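PDB 5XE2: endoribonuclease MazF4 from Mycobacterium tuberculosis, which cleaves single-stranded mRNA within the sequence UCGCU as the endoribonuclease toxin of a type II toxin-antitoxin pair, and is neutralised by its cognate antitoxin MazE4. Local coordinates for residues A20-N32 with A36-R48. Sequence-based numbering, arbitrary orientation.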
loop_
_atom_site.group_PDB
_atom_site.type_symbol
_atom_site.label_atom_id
_atom_site.label_comp_id
_atom_site.label_asym_id
_atom_site.label_seq_id
_atom_site.Cartn_x
_atom_site.Cartn_y
_atom_site.Cartn_z
ATOM N N ALA A 20 16.093 9.506 7.629
ATOM C CA ALA A 20 16.284 8.456 6.635
ATOM C C ALA A 20 16.155 7.047 7.229
ATOM O O ALA A 20 16.832 6.712 8.202
ATOM C CB ALA A 20 17.637 8.612 5.956
ATOM N N LYS A 21 15.280 6.236 6.634
ATOM C CA LYS A 21 15.143 4.825 6.990
ATOM C C LYS A 21 15.004 3.976 5.710
ATOM O O LYS A 21 14.722 4.522 4.642
ATOM C CB LYS A 21 13.954 4.633 7.945
ATOM C CG LYS A 21 14.230 5.141 9.373
ATOM C CD LYS A 21 13.912 4.112 10.457
ATOM C CE LYS A 21 15.007 4.022 11.516
ATOM N NZ LYS A 21 14.763 2.890 12.458
ATOM N N PRO A 22 15.244 2.651 5.813
ATOM C CA PRO A 22 15.143 1.766 4.650
ATOM C C PRO A 22 13.716 1.375 4.297
ATOM O O PRO A 22 12.901 1.118 5.186
ATOM C CB PRO A 22 15.958 0.533 5.057
ATOM C CG PRO A 22 15.961 0.531 6.538
ATOM C CD PRO A 22 15.767 1.948 7.001
ATOM N N TRP A 23 13.445 1.335 2.994
ATOM C CA TRP A 23 12.138 0.986 2.459
ATOM C C TRP A 23 12.307 -0.089 1.404
ATOM O O TRP A 23 13.191 0.006 0.556
ATOM C CB TRP A 23 11.463 2.211 1.840
ATOM C CG TRP A 23 11.016 3.234 2.828
ATOM C CD1 TRP A 23 11.774 4.224 3.382
ATOM C CD2 TRP A 23 9.696 3.384 3.379
ATOM N NE1 TRP A 23 11.013 4.982 4.242
ATOM C CE2 TRP A 23 9.735 4.489 4.263
ATOM C CE3 TRP A 23 8.487 2.692 3.215
ATOM C CZ2 TRP A 23 8.612 4.921 4.980
ATOM C CZ3 TRP A 23 7.370 3.118 3.927
ATOM C CH2 TRP A 23 7.443 4.229 4.797
ATOM N N LEU A 24 11.438 -1.095 1.463
ATOM C CA LEU A 24 11.419 -2.199 0.511
ATOM C C LEU A 24 10.377 -1.972 -0.582
ATOM O O LEU A 24 9.186 -1.822 -0.275
ATOM C CB LEU A 24 11.089 -3.499 1.232
ATOM C CG LEU A 24 10.795 -4.695 0.319
ATOM C CD1 LEU A 24 12.071 -5.205 -0.317
ATOM C CD2 LEU A 24 10.093 -5.804 1.069
ATOM N N ILE A 25 10.812 -2.037 -1.841
ATOM C CA ILE A 25 9.919 -1.814 -2.992
ATOM C C ILE A 25 8.962 -3.006 -3.141
ATOM O O ILE A 25 9.412 -4.147 -3.282
ATOM C CB ILE A 25 10.698 -1.662 -4.324
ATOM C CG1 ILE A 25 11.766 -0.552 -4.248
ATOM C CG2 ILE A 25 9.731 -1.411 -5.487
ATOM C CD1 ILE A 25 11.235 0.816 -3.885
ATOM N N VAL A 26 7.656 -2.735 -3.112
ATOM C CA VAL A 26 6.632 -3.786 -3.301
ATOM C C VAL A 26 5.734 -3.618 -4.535
ATOM O O VAL A 26 4.993 -4.542 -4.887
ATOM C CB VAL A 26 5.788 -3.997 -2.021
ATOM C CG1 VAL A 26 6.684 -4.529 -0.900
ATOM C CG2 VAL A 26 5.094 -2.714 -1.574
ATOM N N SER A 27 5.812 -2.474 -5.207
ATOM C CA SER A 27 5.092 -2.281 -6.462
ATOM C C SER A 27 5.681 -3.149 -7.584
ATOM O O SER A 27 6.853 -3.524 -7.549
ATOM C CB SER A 27 5.064 -0.798 -6.861
ATOM O OG SER A 27 6.261 -0.134 -6.502
ATOM N N ASN A 28 4.842 -3.475 -8.561
ATOM C CA ASN A 28 5.246 -4.318 -9.680
ATOM C C ASN A 28 6.271 -3.617 -10.577
ATOM O O ASN A 28 6.276 -2.379 -10.695
ATOM C CB ASN A 28 4.019 -4.784 -10.482
ATOM C CG ASN A 28 3.409 -3.680 -11.340
ATOM O OD1 ASN A 28 3.998 -3.255 -12.337
ATOM N ND2 ASN A 28 2.224 -3.224 -10.969
ATOM N N ASN A 29 7.125 -4.408 -11.213
ATOM C CA ASN A 29 8.236 -3.868 -12.005
ATOM C C ASN A 29 7.868 -3.026 -13.236
ATOM O O ASN A 29 8.615 -2.120 -13.602
ATOM C CB ASN A 29 9.207 -4.999 -12.391
ATOM C CG ASN A 29 10.021 -5.487 -11.204
ATOM O OD1 ASN A 29 10.207 -4.754 -10.233
ATOM N ND2 ASN A 29 10.506 -6.722 -11.273
ATOM N N ALA A 30 6.733 -3.304 -13.865
ATOM C CA ALA A 30 6.260 -2.477 -14.990
ATOM C C ALA A 30 5.959 -1.032 -14.519
ATOM O O ALA A 30 6.430 -0.054 -15.110
ATOM C CB ALA A 30 5.030 -3.118 -15.637
ATOM N N ARG A 31 5.213 -0.911 -13.421
ATOM C CA ARG A 31 4.940 0.389 -12.799
ATOM C C ARG A 31 6.242 1.055 -12.353
ATOM O O ARG A 31 6.424 2.265 -12.561
ATOM C CB ARG A 31 3.965 0.238 -11.617
ATOM C CG ARG A 31 3.589 1.536 -10.890
ATOM C CD ARG A 31 4.531 1.854 -9.726
ATOM N NE ARG A 31 4.131 3.029 -8.954
ATOM C CZ ARG A 31 3.180 3.054 -8.014
ATOM N NH1 ARG A 31 2.479 1.960 -7.696
ATOM N NH2 ARG A 31 2.917 4.202 -7.378
ATOM N N ASN A 32 7.149 0.278 -11.763
ATOM C CA ASN A 32 8.419 0.838 -11.278
ATOM C C ASN A 32 9.319 1.384 -12.394
ATOM O O ASN A 32 10.051 2.353 -12.180
ATOM C CB ASN A 32 9.220 -0.185 -10.475
ATOM C CG ASN A 32 8.504 -0.673 -9.228
ATOM O OD1 ASN A 32 7.651 0.010 -8.664
ATOM N ND2 ASN A 32 8.863 -1.866 -8.787
ATOM N N ALA A 36 6.554 7.573 -12.369
ATOM C CA ALA A 36 7.459 8.482 -11.625
ATOM C C ALA A 36 7.679 8.091 -10.165
ATOM O O ALA A 36 8.499 8.708 -9.489
ATOM C CB ALA A 36 6.951 9.909 -11.697
ATOM N N ASP A 37 6.952 7.084 -9.679
ATOM C CA ASP A 37 7.010 6.698 -8.272
ATOM C C ASP A 37 6.877 5.189 -8.094
ATOM O O ASP A 37 6.677 4.449 -9.058
ATOM C CB ASP A 37 5.954 7.476 -7.461
ATOM C CG ASP A 37 4.536 7.348 -8.018
ATOM O OD1 ASP A 37 4.198 6.353 -8.700
ATOM O OD2 ASP A 37 3.737 8.260 -7.743
ATOM N N VAL A 38 7.021 4.754 -6.849
ATOM C CA VAL A 38 6.919 3.349 -6.457
ATOM C C VAL A 38 6.127 3.257 -5.156
ATOM O O VAL A 38 5.896 4.265 -4.486
ATOM C CB VAL A 38 8.309 2.715 -6.226
ATOM C CG1 VAL A 38 9.144 2.746 -7.503
ATOM C CG2 VAL A 38 9.055 3.383 -5.064
ATOM N N VAL A 39 5.732 2.042 -4.806
ATOM C CA VAL A 39 5.153 1.749 -3.508
ATOM C C VAL A 39 6.136 0.877 -2.741
ATOM O O VAL A 39 6.757 -0.032 -3.306
ATOM C CB VAL A 39 3.773 1.084 -3.617
ATOM C CG1 VAL A 39 3.241 0.700 -2.245
ATOM C CG2 VAL A 39 2.801 2.026 -4.302
ATOM N N ALA A 40 6.279 1.198 -1.456
ATOM C CA ALA A 40 7.224 0.540 -0.583
ATOM C C ALA A 40 6.667 0.349 0.826
ATOM O O ALA A 40 5.713 1.024 1.243
ATOM C CB ALA A 40 8.512 1.350 -0.532
ATOM N N VAL A 41 7.287 -0.584 1.545
ATOM C CA VAL A 41 7.004 -0.834 2.954
ATOM C C VAL A 41 8.264 -0.646 3.792
ATOM O O VAL A 41 9.404 -0.857 3.321
ATOM C CB VAL A 41 6.425 -2.240 3.216
ATOM C CG1 VAL A 41 5.013 -2.345 2.652
ATOM C CG2 VAL A 41 7.327 -3.340 2.668
ATOM N N ARG A 42 8.038 -0.283 5.047
ATOM C CA ARG A 42 9.099 0.160 5.940
ATOM C C ARG A 42 9.892 -1.027 6.493
ATOM O O ARG A 42 9.319 -2.062 6.854
ATOM C CB ARG A 42 8.499 0.973 7.091
ATOM C CG ARG A 42 9.488 1.858 7.827
ATOM C CD ARG A 42 8.790 2.825 8.791
ATOM N NE ARG A 42 7.899 2.153 9.768
ATOM C CZ ARG A 42 7.665 2.567 11.024
ATOM N NH1 ARG A 42 8.233 3.673 11.529
ATOM N NH2 ARG A 42 6.851 1.862 11.804
ATOM N N LEU A 43 11.209 -0.873 6.535
ATOM C CA LEU A 43 12.063 -1.771 7.311
ATOM C C LEU A 43 12.359 -1.091 8.634
ATOM O O LEU A 43 12.638 0.121 8.660
ATOM C CB LEU A 43 13.383 -2.075 6.610
ATOM C CG LEU A 43 13.482 -3.390 5.855
ATOM C CD1 LEU A 43 12.792 -3.267 4.501
ATOM C CD2 LEU A 43 14.953 -3.771 5.700
ATOM N N THR A 44 12.310 -1.875 9.714
ATOM C CA THR A 44 12.538 -1.380 11.064
ATOM C C THR A 44 13.359 -2.378 11.884
ATOM O O THR A 44 13.377 -3.579 11.599
ATOM C CB THR A 44 11.206 -1.036 11.786
ATOM O OG1 THR A 44 11.475 -0.601 13.124
ATOM C CG2 THR A 44 10.261 -2.233 11.832
ATOM N N THR A 45 14.055 -1.843 12.887
ATOM C CA THR A 45 14.741 -2.652 13.889
ATOM C C THR A 45 13.757 -3.079 14.972
ATOM O O THR A 45 14.059 -3.996 15.747
ATOM C CB THR A 45 15.887 -1.882 14.564
ATOM O OG1 THR A 45 15.357 -0.736 15.238
ATOM C CG2 THR A 45 16.920 -1.435 13.542
ATOM N N THR A 46 12.597 -2.414 15.036
ATOM C CA THR A 46 11.566 -2.770 15.994
ATOM C C THR A 46 11.130 -4.197 15.719
ATOM O O THR A 46 10.909 -4.580 14.570
ATOM C CB THR A 46 10.342 -1.832 15.926
ATOM O OG1 THR A 46 10.770 -0.481 16.101
ATOM C CG2 THR A 46 9.333 -2.174 17.006
ATOM N N ARG A 47 11.049 -4.973 16.788
ATOM C CA ARG A 47 10.702 -6.373 16.722
ATOM C C ARG A 47 9.259 -6.547 17.167
ATOM O O ARG A 47 8.876 -6.048 18.225
ATOM C CB ARG A 47 11.621 -7.163 17.644
ATOM C CG ARG A 47 11.263 -8.629 17.763
ATOM C CD ARG A 47 12.268 -9.333 18.641
ATOM N NE ARG A 47 11.957 -10.752 18.750
ATOM C CZ ARG A 47 12.671 -11.626 19.453
ATOM N NH1 ARG A 47 13.753 -11.235 20.131
ATOM N NH2 ARG A 47 12.295 -12.903 19.479
ATOM N N ARG A 48 8.467 -7.222 16.338
ATOM C CA ARG A 48 7.143 -7.712 16.724
ATOM C C ARG A 48 6.880 -9.059 16.073
ATOM O O ARG A 48 7.472 -9.378 15.045
ATOM C CB ARG A 48 6.069 -6.710 16.332
ATOM C CG ARG A 48 6.224 -5.397 17.074
ATOM C CD ARG A 48 5.084 -4.475 16.793
ATOM N NE ARG A 48 3.842 -4.973 17.366
ATOM C CZ ARG A 48 2.638 -4.497 17.065
ATOM N NH1 ARG A 48 2.501 -3.517 16.181
ATOM N NH2 ARG A 48 1.562 -5.015 17.644
#
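Val39 O accepts two backbone N-H groups from the same face of its carbonyl plane, Val26 N at 2.9 Å and Ser27 N at 3.2 Å, where strand 21-25 of the MazF-like, SH3-related barrel ends. Up to there the strand pairs antiparallel with strand 37-44: Leu24 and Val41 form the hydrogen-bonded pair, flanked by the non-hydrogen-bonded pairs Trp23-Arg42 and Ile25-Ala40. Past the strand, Ser27 OG stands in for a backbone acceptor and receives the N-H of Val39 (OG to N 2.8 Å) in a nearly straight bond (171°). With chi1 at 35°, the hydroxyl lies between its own N and carbonyl carbon, and it donates in turn to an in-plane lone pair of Asn32 OD1, so the first turn of helix 29-34 is tied through Ser27 to Val39 of strand 37-44.

The side chains divide between two faces. On one, Arg42 CB sits 4.1 Å from the centroid of the Trp23 six-membered ring, 16° off its normal, a CH-pi contact. On the other, Leu24 and Val41 lie side by side against helix 88-101; Val26, just past the strand, adds its CG1 to Val41 CG2 at 3.8 Å.

Arg31, bent at chi2, lays its guanidinium across the Val38-Val39 backbone. NE donates to Asp37 O from above its carbonyl plane, while NH1 bonds to Asp69 O of the second subunit, linking this corner to the dimer interface. The salt bridge from Arg31 NH2 to Asp37 OD1 measures 2.8 Å; OD1 lies near the guanidinium plane, yet NH2 approaches from above the carboxylate.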